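YceI-like domain protein (Burkholderia cenocepacia BC7, PDB 5IXH) probably captures lipophilic molecules, antibiotics among them, in the long hydrophobic tunnel of a lipocalin-like barrel, here occupied by octaprenyl diphosphate. Local coordinates at residues W70-A73 / K74-P77. Residues are numbered along the deposited sequence; the frame is centred on the assembly and turned at random.
Sequences WFDA and KTYP. With OTP ((2E,6E,10E,14E,18E,22E,26E)-3,7,11,15,19,23,27,31-octamethyldotriaconta-2,6,10,14,18,22,26,30-octaenyl trihydrogen diphosphate), chain C.
Asp-72 and Tyr-76 close a single helical turn in the loop that leads from helix 59-66 into strand 78-90 of the YceI-like barrel. Tyr-76 N donates to Asp-72 O at 2.9 Å, an i to i+4 bond that is fairly straight (159° at the hydrogen); Thr-75 N reaches the same carbonyl oxygen more weakly. Asp-72 itself lies in the left-handed helical region, and the turn begins directly after it, with Ala-73, Lys-74 and Thr-75 all in helical conformation. Pro-77 has no N-H to continue the pattern; its CA instead lies 3.2 Å from Ala-73 O, a CA-H...O contact. One water donates to both Phe-71 O and Tyr-76 O and so links the carbonyl just before the turn to the one at its end.

Before the turn, Trp-70 and Phe-71 belong to the pocket of the octaprenyl chain. Phe-71 presents its ring edge, CE1 lying 3.7 Å from OTP C29, and Trp-70 brings CZ3 to 3.9 Å from OTP C30. Thr-75 CG2 sits above one face of the neighbouring Tyr-76 ring, offset toward the rim. The Asp-72 side chain, with CG anti to the backbone N (chi1 -165°), reaches forward to Thr-75. There Thr-75 OG1 donates to Asp-72 OD1 at 2.8 Å, arriving from above the carboxylate plane, 41° out of it.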
loop_
_atom_site.group_PDB
_atom_site.type_symbol
_atom_site.label_atom_id
_atom_site.label_comp_id
_atom_site.label_asym_id
_atom_site.label_seq_id
_atom_site.Cartn_x
_atom_site.Cartn_y
_atom_site.Cartn_z
ATOM N N TRP A 70 9.112 8.804 11.501
ATOM C CA TRP A 70 8.143 7.897 10.880
ATOM C C TRP A 70 8.072 8.186 9.391
ATOM O O TRP A 70 9.050 7.926 8.698
ATOM C CB TRP A 70 6.794 7.955 11.609
ATOM C CG TRP A 70 6.841 7.147 12.871
ATOM C CD1 TRP A 70 7.052 7.606 14.150
ATOM C CD2 TRP A 70 6.701 5.725 12.981
ATOM N NE1 TRP A 70 7.048 6.553 15.030
ATOM C CE2 TRP A 70 6.830 5.392 14.343
ATOM C CE3 TRP A 70 6.472 4.702 12.058
ATOM C CZ2 TRP A 70 6.738 4.079 14.797
ATOM C CZ3 TRP A 70 6.383 3.414 12.514
ATOM C CH2 TRP A 70 6.511 3.109 13.868
ATOM N N PHE A 71 6.983 8.733 8.859
ATOM C CA PHE A 71 6.942 8.941 7.412
ATOM C C PHE A 71 7.787 10.113 6.926
ATOM O O PHE A 71 8.148 10.172 5.761
ATOM C CB PHE A 71 5.516 9.194 6.919
ATOM C CG PHE A 71 4.583 8.011 7.039
ATOM C CD1 PHE A 71 5.038 6.720 7.157
ATOM C CD2 PHE A 71 3.222 8.232 7.103
ATOM C CE1 PHE A 71 4.142 5.671 7.277
ATOM C CE2 PHE A 71 2.330 7.192 7.212
ATOM C CZ PHE A 71 2.791 5.924 7.313
ATOM N N ASP A 72 8.041 11.086 7.789
ATOM C CA ASP A 72 8.656 12.352 7.362
ATOM C C ASP A 72 7.878 12.928 6.168
ATOM O O ASP A 72 8.439 13.204 5.092
ATOM C CB ASP A 72 10.129 12.154 7.031
ATOM C CG ASP A 72 10.909 13.463 6.939
ATOM O OD1 ASP A 72 10.344 14.561 7.116
ATOM O OD2 ASP A 72 12.119 13.374 6.678
ATOM N N ALA A 73 6.587 13.111 6.387
ATOM C CA ALA A 73 5.674 13.487 5.322
ATOM C C ALA A 73 5.992 14.846 4.684
ATOM O O ALA A 73 5.703 15.047 3.515
ATOM C CB ALA A 73 4.248 13.497 5.849
ATOM N N LYS A 74 6.568 15.784 5.417
ATOM C CA LYS A 74 6.919 17.065 4.809
ATOM C C LYS A 74 8.048 16.906 3.780
ATOM O O LYS A 74 8.096 17.638 2.804
ATOM C CB LYS A 74 7.298 18.098 5.871
ATOM C CG LYS A 74 6.128 18.510 6.758
ATOM C CD LYS A 74 6.559 19.518 7.819
ATOM C CE LYS A 74 5.380 19.976 8.671
ATOM N NZ LYS A 74 4.329 20.649 7.859
ATOM N N THR A 75 8.976 16.000 4.038
ATOM C CA THR A 75 10.128 15.766 3.146
ATOM C C THR A 75 9.750 14.848 1.990
ATOM O O THR A 75 10.193 15.058 0.857
ATOM C CB THR A 75 11.271 15.156 3.939
ATOM O OG1 THR A 75 11.592 16.031 5.026
ATOM C CG2 THR A 75 12.488 14.965 3.083
ATOM N N TYR A 76 8.936 13.843 2.299
ATOM C CA TYR A 76 8.515 12.825 1.354
ATOM C C TYR A 76 6.990 12.749 1.361
ATOM O O TYR A 76 6.388 11.891 2.030
ATOM C CB TYR A 76 9.102 11.481 1.749
ATOM C CG TYR A 76 10.609 11.448 1.730
ATOM C CD1 TYR A 76 11.306 11.413 0.524
ATOM C CD2 TYR A 76 11.350 11.468 2.900
ATOM C CE1 TYR A 76 12.654 11.369 0.467
ATOM C CE2 TYR A 76 12.758 11.408 2.837
ATOM C CZ TYR A 76 13.383 11.376 1.609
ATOM O OH TYR A 76 14.769 11.337 1.535
ATOM N N PRO A 77 6.312 13.640 0.631
ATOM C CA PRO A 77 4.854 13.681 0.768
ATOM C C PRO A 77 4.112 12.507 0.139
ATOM O O PRO A 77 2.936 12.322 0.461
ATOM C CB PRO A 77 4.454 14.991 0.092
ATOM C CG PRO A 77 5.624 15.349 -0.774
ATOM C CD PRO A 77 6.842 14.780 -0.130
HETATM O O7 OTP C . 1.568 1.434 24.586
HETATM P P2 OTP C . 2.548 1.772 23.480
HETATM O O5 OTP C . 3.620 2.696 24.013
HETATM O O6 OTP C . 3.187 0.504 22.956
HETATM O O4 OTP C . 1.782 2.489 22.290
HETATM P P1 OTP C . 2.491 3.269 21.101
HETATM O O2 OTP C . 2.785 4.691 21.522
HETATM O O3 OTP C . 3.778 2.572 20.713
HETATM O O1 OTP C . 1.481 3.285 19.875
HETATM C C40 OTP C . 1.853 2.824 18.586
HETATM C C39 OTP C . 0.734 3.345 17.690
HETATM C C37 OTP C . 0.642 3.089 16.353
HETATM C C38 OTP C . -0.562 3.714 15.647
HETATM C C36 OTP C . 1.666 2.243 15.561
HETATM C C35 OTP C . 2.053 3.018 14.285
HETATM C C34 OTP C . 2.416 2.076 13.122
HETATM C C32 OTP C . 2.415 2.571 11.837
HETATM C C33 OTP C . 2.058 4.035 11.551
HETATM C C31 OTP C . 2.780 1.648 10.661
HETATM C C30 OTP C . 3.836 2.339 9.773
HETATM C C29 OTP C . 3.278 2.260 8.348
HETATM C C27 OTP C . 3.990 1.724 7.303
HETATM C C28 OTP C . 5.410 1.166 7.413
HETATM C C26 OTP C . 3.269 1.698 5.955
HETATM C C25 OTP C . 4.193 2.152 4.817
HETATM C C24 OTP C . 3.223 1.984 3.641
HETATM C C22 OTP C . 2.851 3.033 2.847
HETATM C C23 OTP C . 3.385 4.458 3.024
HETATM C C21 OTP C . 1.867 2.715 1.724
HETATM C C20 OTP C . 2.731 2.495 0.483
HETATM C C19 OTP C . 1.868 1.671 -0.480
HETATM C C17 OTP C . 1.727 2.025 -1.805
HETATM C C18 OTP C . 2.440 3.259 -2.363
HETATM C C16 OTP C . 0.868 1.193 -2.774
HETATM C C15 OTP C . 0.089 0.069 -2.066
HETATM C C14 OTP C . -0.413 -0.904 -3.145
HETATM C C12 OTP C . 0.415 -1.893 -3.628
HETATM C C13 OTP C . 1.847 -2.106 -3.123
HETATM C C11 OTP C . -0.081 -2.864 -4.709
HETATM C C10 OTP C . -1.195 -2.258 -5.572
HETATM C C9 OTP C . -1.321 -3.223 -6.761
HETATM C C7 OTP C . -2.028 -2.887 -7.886
HETATM C C8 OTP C . -2.725 -1.530 -8.000
HETATM C C6 OTP C . -2.084 -3.922 -9.026
HETATM C C5 OTP C . -3.510 -4.053 -9.566
HETATM C C4 OTP C . -3.554 -5.442 -10.229
HETATM C C2 OTP C . -3.566 -5.660 -11.587
HETATM C C3 OTP C . -3.610 -7.113 -12.060
HETATM C C1 OTP C . -3.541 -4.534 -12.624
HETATM O O HOH W 1 6.722 9.590 3.528
#